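PDB 4RD8: DUF5636 domain-containing protein from Legionella pneumophila subsp. pneumophila str. Philadelphia 1, which is of unknown function and belongs to the DUF5636 family, here seen as a single, mainly helical chain without beta strands. Local coordinates for residues Met57-Lys62 and Thr72-Thr77. The protein carries 3 engineered substitutions. Numbering follows the deposited sequence.
Sequences MRLKEK and TKQLRT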
# COMPACT_ATOMS: atom_id res chain seq x y z
N MSE A 57 -9.58 11.02 14.61
CA MSE A 57 -9.90 10.51 15.94
C MSE A 57 -8.66 10.47 16.82
O MSE A 57 -8.68 10.88 17.98
CB MSE A 57 -10.43 9.08 15.81
CG MSE A 57 -11.86 8.88 16.23
SE MSE A 57 -12.16 6.99 16.60
CE MSE A 57 -10.69 6.70 17.85
N ARG A 58 -7.58 9.97 16.24
CA ARG A 58 -6.32 9.77 16.92
C ARG A 58 -5.70 11.07 17.40
O ARG A 58 -5.33 11.21 18.57
CB ARG A 58 -5.36 9.06 15.97
CG ARG A 58 -4.26 8.27 16.62
CD ARG A 58 -3.54 7.44 15.57
NE ARG A 58 -2.43 6.69 16.13
CZ ARG A 58 -2.48 5.40 16.44
NH1 ARG A 58 -3.59 4.71 16.24
NH2 ARG A 58 -1.41 4.80 16.94
N LEU A 59 -5.60 12.04 16.49
CA LEU A 59 -5.04 13.36 16.81
C LEU A 59 -5.82 14.05 17.92
O LEU A 59 -5.23 14.59 18.86
CB LEU A 59 -5.01 14.25 15.57
CG LEU A 59 -4.18 13.79 14.37
CD1 LEU A 59 -4.21 14.84 13.28
CD2 LEU A 59 -2.75 13.51 14.80
N LYS A 60 -7.14 14.03 17.80
CA LYS A 60 -8.01 14.72 18.75
C LYS A 60 -7.89 14.13 20.15
O LYS A 60 -7.83 14.87 21.13
CB LYS A 60 -9.47 14.65 18.28
CG LYS A 60 -9.78 15.51 17.06
CD LYS A 60 -11.21 15.27 16.56
N GLU A 61 -7.85 12.80 20.23
CA GLU A 61 -7.72 12.11 21.51
C GLU A 61 -6.44 12.54 22.23
O GLU A 61 -6.41 12.64 23.46
CB GLU A 61 -7.74 10.59 21.30
CG GLU A 61 -7.79 9.77 22.57
CD GLU A 61 -8.35 8.37 22.34
N LYS A 62 -5.39 12.82 21.46
CA LYS A 62 -4.09 13.17 22.03
C LYS A 62 -3.84 14.67 22.10
O LYS A 62 -2.75 15.10 22.47
CB LYS A 62 -2.97 12.48 21.23
CG LYS A 62 -2.76 11.04 21.65
CD LYS A 62 -2.01 10.23 20.62
CE LYS A 62 -2.16 8.75 20.91
NZ LYS A 62 -1.66 7.89 19.81
N THR A 72 2.47 13.61 12.28
CA THR A 72 3.22 12.75 11.37
C THR A 72 3.53 11.41 12.05
O THR A 72 3.44 10.35 11.43
CB THR A 72 4.55 13.41 10.91
OG1 THR A 72 4.25 14.53 10.06
CG2 THR A 72 5.42 12.41 10.16
N LYS A 73 3.86 11.48 13.33
CA LYS A 73 4.13 10.28 14.12
C LYS A 73 2.86 9.45 14.28
O LYS A 73 2.89 8.23 14.15
CB LYS A 73 4.70 10.66 15.49
CG LYS A 73 5.47 9.54 16.17
CD LYS A 73 4.81 9.11 17.47
CE LYS A 73 5.66 8.09 18.21
NZ LYS A 73 5.09 7.76 19.55
N GLN A 74 1.74 10.12 14.54
CA GLN A 74 0.47 9.42 14.73
C GLN A 74 -0.01 8.68 13.48
O GLN A 74 -0.53 7.57 13.57
CB GLN A 74 -0.61 10.38 15.23
CG GLN A 74 -0.45 10.74 16.69
CD GLN A 74 -0.29 9.52 17.56
OE1 GLN A 74 -1.10 8.60 17.51
NE2 GLN A 74 0.76 9.50 18.37
N LEU A 75 0.15 9.31 12.31
CA LEU A 75 -0.20 8.66 11.05
C LEU A 75 0.66 7.42 10.80
O LEU A 75 0.17 6.39 10.35
CB LEU A 75 -0.05 9.63 9.88
CG LEU A 75 -0.24 9.02 8.48
CD1 LEU A 75 -1.61 8.40 8.35
CD2 LEU A 75 -0.03 10.07 7.40
N ARG A 76 1.95 7.54 11.10
CA ARG A 76 2.88 6.42 10.92
C ARG A 76 2.53 5.24 11.82
O ARG A 76 2.58 4.09 11.39
CB ARG A 76 4.32 6.86 11.17
CG ARG A 76 5.10 7.24 9.92
CD ARG A 76 5.81 8.57 10.09
NE ARG A 76 7.06 8.64 9.35
CZ ARG A 76 7.24 9.32 8.22
NH1 ARG A 76 6.24 10.01 7.68
NH2 ARG A 76 8.42 9.32 7.62
N THR A 77 2.18 5.53 13.06
CA THR A 77 1.82 4.48 14.00
C THR A 77 0.47 3.88 13.63
O THR A 77 0.27 2.67 13.77
CB THR A 77 1.84 4.97 15.47
OG1 THR A 77 1.01 6.12 15.60
CG2 THR A 77 3.26 5.33 15.89
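The Arg58 guanidinium has the carbonyl carbon of Thr77 over one face and Gln74 OE1 at its NE edge, tilted out of the plane. The guanidinium and the Gln74 amide are 22° from coplanar, although the two side chains cross at about a right angle. The contact belongs to a helical hairpin: helix 41-61 ends here, the chain turns, and helix 69-85 runs back. The short axes come within 10.0 Å at an angle of 132°.

Gln74 OE1 accepts two bonds, one from Arg58 on helix 41-61 and one from Lys62, just past its end. Arg58 NE reaches Gln74 OE1 at 2.7 Å, tilted from the carbonyl plane. This bond probably sets which end of the amide faces helix 41-61. Lys62 NZ is modelled 2.5 Å from Gln74 OE1, so short that the length is doubtful. The Gln74 chain is folded about CB-CG (chi2 -51°), so CD lies beside CA instead of extending away from it. Lys62 comes from the opposite direction with an extended chain, and its CD also packs against the amide carbon.

On the apolar side of Gln74, Leu59 CD2 touches Gln74 CB at 3.8 Å. Leu59 also meets Val212 of helix 211-218, so this apolar side continues into a third helix. Arg58 NH2 forms a salt bridge with Glu81, one turn beyond Thr77. The same nitrogen, Arg58 NH2, gives a weak hydrogen bond to Thr77 OG1, at 3.1 Å.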